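PDB 2C71: glycoside hydrolase, family 11\:clostridium cellulosome enzyme, dockerin type i\:polysaccharide from Clostridium thermocellum, which hydrolyses acetyl ester groups of acetylated xylan in plant cell walls, as a metal-ion-dependent family 4 carbohydrate esterase. Local coordinates for residues V23-D28 and I51-N56; A141-V146 and P173-R178. All blocks are in the same frame, centred on the assembly; numbering follows the deposited sequence. Where two conformers were deposited one is given.

Contact 1: V23-D28 and I51-N56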
loop_
_atom_site.group_PDB
_atom_site.type_symbol
_atom_site.label_atom_id
_atom_site.label_comp_id
_atom_site.label_asym_id
_atom_site.label_seq_id
_atom_site.Cartn_x
_atom_site.Cartn_y
_atom_site.Cartn_z
ATOM N N VAL A 23 -6.427 -8.144 -8.036
ATOM C CA VAL A 23 -5.716 -6.883 -8.252
ATOM C C VAL A 23 -4.495 -7.131 -9.128
ATOM O O VAL A 23 -4.265 -6.385 -10.095
ATOM C CB VAL A 23 -5.332 -6.230 -6.936
ATOM C CG1 VAL A 23 -4.375 -5.054 -7.132
ATOM C CG2 VAL A 23 -6.596 -5.731 -6.188
ATOM N N LEU A 24 -3.677 -8.144 -8.816
ATOM C CA LEU A 24 -2.470 -8.407 -9.599
ATOM C C LEU A 24 -2.818 -8.669 -11.064
ATOM O O LEU A 24 -2.055 -8.269 -11.948
ATOM C CB LEU A 24 -1.670 -9.558 -8.996
ATOM C CG LEU A 24 -0.987 -9.223 -7.659
ATOM C CD1 LEU A 24 -0.513 -10.506 -6.968
ATOM C CD2 LEU A 24 0.198 -8.278 -7.852
ATOM N N ASP A 25 -3.924 -9.350 -11.320
ATOM C CA ASP A 25 -4.341 -9.601 -12.717
ATOM C C ASP A 25 -4.613 -8.300 -13.444
ATOM O O ASP A 25 -4.277 -8.190 -14.627
ATOM C CB ASP A 25 -5.528 -10.518 -12.770
ATOM C CG ASP A 25 -5.223 -11.965 -12.383
ATOM O OD1 ASP A 25 -4.089 -12.391 -12.304
ATOM O OD2 ASP A 25 -6.237 -12.734 -12.244
ATOM N N LYS A 26 -5.283 -7.321 -12.812
ATOM C CA LYS A 26 -5.508 -6.016 -13.437
ATOM C C LYS A 26 -4.185 -5.312 -13.704
ATOM O O LYS A 26 -3.986 -4.695 -14.750
ATOM C CB LYS A 26 -6.377 -5.113 -12.562
ATOM C CG LYS A 26 -7.791 -5.577 -12.323
ATOM C CD LYS A 26 -8.640 -5.682 -13.576
ATOM C CE LYS A 26 -10.012 -6.190 -13.245
ATOM N NZ LYS A 26 -10.848 -6.393 -14.386
ATOM N N LEU A 27 -3.277 -5.346 -12.734
ATOM C CA LEU A 27 -1.986 -4.673 -12.902
ATOM C C LEU A 27 -1.196 -5.310 -14.028
ATOM O O LEU A 27 -0.498 -4.606 -14.797
ATOM C CB LEU A 27 -1.210 -4.650 -11.604
ATOM C CG LEU A 27 -1.951 -3.960 -10.439
ATOM C CD1 LEU A 27 -1.114 -4.149 -9.144
ATOM C CD2 LEU A 27 -2.238 -2.518 -10.703
ATOM N N ASP A 28 -1.296 -6.614 -14.213
ATOM C CA ASP A 28 -0.654 -7.276 -15.355
ATOM C C ASP A 28 -1.298 -6.802 -16.657
ATOM O O ASP A 28 -0.591 -6.564 -17.654
ATOM C CB ASP A 28 -0.783 -8.817 -15.263
ATOM C CG ASP A 28 0.106 -9.495 -14.228
ATOM O OD1 ASP A 28 1.112 -8.897 -13.799
ATOM O OD2 ASP A 28 -0.227 -10.678 -13.898
ATOM N N ILE A 51 2.950 -13.418 -2.599
ATOM C CA ILE A 51 3.917 -12.392 -2.123
ATOM C C ILE A 51 5.080 -12.315 -3.100
ATOM O O ILE A 51 5.505 -11.225 -3.504
ATOM C CB ILE A 51 4.348 -12.750 -0.674
ATOM C CG1 ILE A 51 3.240 -12.386 0.314
ATOM C CG2 ILE A 51 5.671 -12.153 -0.287
ATOM C CD1 ILE A 51 3.103 -10.893 0.601
ATOM N N ARG A 52 5.615 -13.472 -3.513
ATOM C CA ARG A 52 6.737 -13.479 -4.433
ATOM C C ARG A 52 6.309 -12.967 -5.805
ATOM O O ARG A 52 7.101 -12.279 -6.481
ATOM C CB ARG A 52 7.383 -14.886 -4.440
ATOM C CG ARG A 52 8.725 -15.002 -5.157
ATOM C CD ARG A 52 9.825 -14.110 -4.638
ATOM N NE ARG A 52 10.549 -14.580 -3.456
ATOM C CZ ARG A 52 11.892 -14.660 -3.350
ATOM N NH1 ARG A 52 12.717 -14.360 -4.352
ATOM N NH2 ARG A 52 12.439 -14.978 -2.202
ATOM N N ARG A 53 5.090 -13.298 -6.232
ATOM C CA ARG A 53 4.568 -12.764 -7.475
ATOM C C ARG A 53 4.622 -11.246 -7.491
ATOM O O ARG A 53 4.900 -10.632 -8.542
ATOM C CB ARG A 53 3.111 -13.231 -7.680
ATOM C CG ARG A 53 2.445 -12.697 -8.936
ATOM C CD ARG A 53 1.060 -13.252 -9.137
ATOM N NE ARG A 53 0.400 -12.551 -10.231
ATOM C CZ ARG A 53 -0.881 -12.671 -10.552
ATOM N NH1 ARG A 53 -1.717 -13.366 -9.809
ATOM N NH2 ARG A 53 -1.361 -11.991 -11.602
ATOM N N MET A 54 4.353 -10.597 -6.346
ATOM C CA MET A 54 4.443 -9.134 -6.286
ATOM C C MET A 54 5.815 -8.677 -6.725
ATOM O O MET A 54 5.970 -7.842 -7.628
ATOM C CB MET A 54 4.145 -8.648 -4.869
ATOM C CG MET A 54 2.707 -8.891 -4.438
ATOM S SD MET A 54 2.530 -8.526 -2.683
ATOM C CE MET A 54 0.791 -8.966 -2.509
ATOM N N VAL A 55 6.843 -9.217 -6.049
ATOM C CA VAL A 55 8.240 -8.882 -6.332
ATOM C C VAL A 55 8.585 -9.178 -7.793
ATOM O O VAL A 55 9.164 -8.344 -8.506
ATOM C CB VAL A 55 9.223 -9.640 -5.382
ATOM C CG1 VAL A 55 10.659 -9.269 -5.688
ATOM C CG2 VAL A 55 8.933 -9.360 -3.924
ATOM N N ASN A 56 8.185 -10.351 -8.232
ATOM C CA ASN A 56 8.547 -10.822 -9.571
ATOM C C ASN A 56 8.031 -9.884 -10.678
ATOM O O ASN A 56 8.625 -9.802 -11.721
ATOM C CB ASN A 56 7.973 -12.213 -9.833
ATOM C CG ASN A 56 8.597 -13.304 -8.959
ATOM O OD1 ASN A 56 9.664 -13.113 -8.350
ATOM N ND2 ASN A 56 7.938 -14.471 -8.928
HETATM O O HOH W 1 -4.117 -14.730 -11.007
HETATM O O HOH W 2 2.112 -11.333 -12.262
HETATM O O HOH W 3 1.696 -10.457 -11.637
#
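Arg53 reaches across from helix 45-56 and places NH2 between two carboxylates of helix 17-30, showing how one long side chain can link widely spaced helices. The charged part is a pair of salt bridges. Arg53 NH2 bonds Asp25 OD1 at 2.8 Å, nearly straight (175°) and on the anti side of the carboxylate. Arg53 NH2 also bonds Asp28 OD2 at 2.9 Å, more bent (148°) and from above that carboxylate's plane. Both acceptors lie close to the guanidinium plane, so together they fix its rotation. Water 1 strengthens the Asp25 side, donating to Asp25 OD1 at 2.7 Å and accepting from Arg53 NH1.

The apolar part lies beneath. With CG anti to the backbone N and the chain extended to NE, Arg53 slides past Leu24 in the opposite direction. Leu24 CB covers one guanidinium face, 3.6 Å from Arg53 CZ, and Leu24 CD1 packs on Arg53 CD. Deeper, Leu24 CD2 meets Met54 CG more loosely, at 4.3 Å.

Segments 23-28 and 51-56 run nearly parallel (16°), their axes 11.6 Å apart at closest approach. Leu24 and Met54 both rest on Phe36 of strand 35-38, which links the helices in successive beta-alpha-beta crossovers.

Contact 2: A141-V146 and P173-R178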
loop_
_atom_site.group_PDB
_atom_site.type_symbol
_atom_site.label_atom_id
_atom_site.label_comp_id
_atom_site.label_asym_id
_atom_site.label_seq_id
_atom_site.Cartn_x
_atom_site.Cartn_y
_atom_site.Cartn_z
ATOM N N ALA A 141 -13.664 8.657 -7.162
ATOM C CA ALA A 141 -13.043 9.201 -5.959
ATOM C C ALA A 141 -11.540 9.372 -6.145
ATOM O O ALA A 141 -10.964 10.377 -5.730
ATOM C CB ALA A 141 -13.333 8.305 -4.763
ATOM N N VAL A 142 -10.911 8.384 -6.773
ATOM C CA VAL A 142 -9.481 8.442 -7.053
ATOM C C VAL A 142 -9.166 9.496 -8.110
ATOM O O VAL A 142 -8.316 10.361 -7.902
ATOM C CB VAL A 142 -8.942 7.079 -7.524
ATOM C CG1 VAL A 142 -7.503 7.214 -8.001
ATOM C CG2 VAL A 142 -9.045 6.052 -6.406
ATOM N N ILE A 143 -9.858 9.417 -9.242
ATOM C CA ILE A 143 -9.525 10.259 -10.417
ATOM C C ILE A 143 -9.695 11.734 -10.110
ATOM O O ILE A 143 -8.901 12.554 -10.579
ATOM C CB ILE A 143 -10.358 9.817 -11.596
ATOM C CG1 ILE A 143 -9.926 8.428 -12.085
ATOM C CG2 ILE A 143 -10.459 10.926 -12.682
ATOM C CD1 ILE A 143 -10.969 7.765 -12.929
ATOM N N ASN A 144 -10.708 12.101 -9.351
ATOM C CA ASN A 144 -10.932 13.499 -9.023
ATOM C C ASN A 144 -10.045 14.035 -7.930
ATOM O O ASN A 144 -9.939 15.231 -7.811
ATOM C CB ASN A 144 -12.451 13.731 -8.811
ATOM C CG ASN A 144 -13.251 13.526 -10.093
ATOM O OD1 ASN A 144 -13.178 14.382 -11.040
ATOM N ND2 ASN A 144 -14.015 12.473 -10.170
ATOM N N GLY A 145 -9.379 13.187 -7.160
ATOM C CA GLY A 145 -8.516 13.581 -6.070
ATOM C C GLY A 145 -7.046 13.609 -6.395
ATOM O O GLY A 145 -6.299 14.263 -5.695
ATOM N N VAL A 146 -6.625 12.884 -7.416
ATOM C CA VAL A 146 -5.202 12.799 -7.662
ATOM C C VAL A 146 -4.633 14.113 -8.199
ATOM O O VAL A 146 -5.272 14.880 -8.903
ATOM C CB VAL A 146 -4.809 11.675 -8.626
ATOM C CG1 VAL A 146 -5.005 10.284 -8.016
ATOM C CG2 VAL A 146 -5.418 11.841 -9.939
ATOM N N PRO A 173 -6.681 3.493 -17.082
ATOM C CA PRO A 173 -6.764 4.178 -18.402
ATOM C C PRO A 173 -6.987 5.680 -18.287
ATOM O O PRO A 173 -6.417 6.457 -19.056
ATOM C CB PRO A 173 -7.898 3.440 -19.089
ATOM C CG PRO A 173 -7.955 2.089 -18.443
ATOM C CD PRO A 173 -7.607 2.345 -17.023
ATOM N N THR A 174 -7.829 6.117 -17.335
ATOM C CA THR A 174 -8.130 7.535 -17.232
ATOM C C THR A 174 -6.881 8.309 -16.838
ATOM O O THR A 174 -6.550 9.325 -17.476
ATOM C CB THR A 174 -9.233 7.835 -16.205
ATOM O OG1 THR A 174 -10.459 7.280 -16.656
ATOM C CG2 THR A 174 -9.417 9.340 -15.981
ATOM N N LEU A 175 -6.163 7.858 -15.824
ATOM C CA LEU A 175 -5.001 8.622 -15.415
ATOM C C LEU A 175 -3.893 8.545 -16.486
ATOM O O LEU A 175 -3.214 9.542 -16.732
ATOM C CB LEU A 175 -4.511 8.182 -14.036
ATOM C CG LEU A 175 -5.494 8.448 -12.895
ATOM C CD1 LEU A 175 -4.872 8.105 -11.532
ATOM C CD2 LEU A 175 -6.032 9.921 -12.932
ATOM N N LYS A 176 -3.722 7.400 -17.143
ATOM C CA LYS A 176 -2.744 7.377 -18.246
ATOM C C LYS A 176 -3.111 8.406 -19.314
ATOM O O LYS A 176 -2.236 9.077 -19.872
ATOM C CB LYS A 176 -2.630 5.992 -18.868
ATOM C CG LYS A 176 -1.844 5.021 -18.023
ATOM C CD LYS A 176 -1.627 3.740 -18.795
ATOM C CE LYS A 176 -0.858 2.690 -18.036
ATOM N NZ LYS A 176 -0.398 1.596 -18.970
ATOM N N SER A 177 -4.405 8.526 -19.593
ATOM C CA SER A 177 -4.784 9.415 -20.717
ATOM C C SER A 177 -4.580 10.877 -20.264
ATOM O O SER A 177 -4.427 11.746 -21.122
ATOM C CB SER A 177 -6.227 9.104 -21.112
ATOM O OG SER A 177 -6.339 7.790 -21.671
ATOM N N ARG A 178 -4.534 11.139 -18.970
ATOM C CA ARG A 178 -4.283 12.473 -18.448
ATOM C C ARG A 178 -2.801 12.792 -18.228
ATOM O O ARG A 178 -2.471 13.834 -17.694
ATOM C CB ARG A 178 -5.036 12.681 -17.135
ATOM C CG ARG A 178 -6.506 12.668 -17.299
ATOM C CD ARG A 178 -7.184 12.934 -15.965
ATOM N NE ARG A 178 -8.627 12.843 -16.061
ATOM C CZ ARG A 178 -9.463 13.234 -15.107
ATOM N NH1 ARG A 178 -9.007 13.743 -13.972
ATOM N NH2 ARG A 178 -10.764 13.108 -15.297
HETATM O O HOH W 4 -10.825 15.595 -12.267
#
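Pro173 O accepts from Ser177 N at 2.9 Å in the last turn of helix 164-177, the turn that carries Thr174 and Leu175, with Arg178 just past the helix end; these three residues meet Ile143 and Val146. In the conformer described, one of two, Ser177 OG approaches the same oxygen from the opposite face of its plane, a bond that is less certain.

Across the interface the work is mostly apolar, and Ile143 illustrates how a branched side chain can divide itself among several partners. Its CD1 tip abuts Thr174 CB at 3.7 Å, the two side chains crossing at about a right angle. Thr174 OG1 is occupied by Ile170 O, and its methyl CG2 packs against Ile143. The other branch, CG2, stands anti to the backbone N of Ile143 and presses on one face of the Arg178 guanidinium, toward its rim, with CG2 3.4 Å from Arg178 NH2. Arg178, extended from CG to NE, crosses Ile143 nearly perpendicularly. Water 4 continues the link, accepting from Arg178 NH1 at 3.1 Å and donating to Asn144 OD1 at 2.9 Å.

On the inner side Val146 and Leu175 meet tip to tip, with CG2 of Val146, in the conformer described, 3.6 Å from Leu175 CD2; Val142 CG1 only brushes Leu175 CD1.

Segments 141-145 and 173-177 of helices 135-145 and 164-177 lie 17° from parallel, with Ile143 also touching Ile170. Below them, Val142 and Val146 rest on Ile152 of strand 151-155, the strand that separates these helices along the chain.

How the contacts relate
From the N terminus, strand 6-12 leads into helix 17-30, then strand 35-38 and helix 45-56; contact 1 closes this excursion by returning the chain beside residues 23-28. Contact 2 opens at residues 141-146; the chain then forms strand 151-155 and closes it at residues 173-178. The two loops are in series, neither nesting nor crossing, and each encloses one strand of the same parallel sheet, in which strand 6-12 pairs with both 35-38 and 151-155. Their centres lie 21 Å apart and they do not touch, yet helix 164-177 connects them: Lys26 pairs with Asp169, and Leu27 packs on Ile172. Both join neighbouring helices outside the parallel sheet, consistent with the distorted beta/alpha barrel of NodB-type deacetylases.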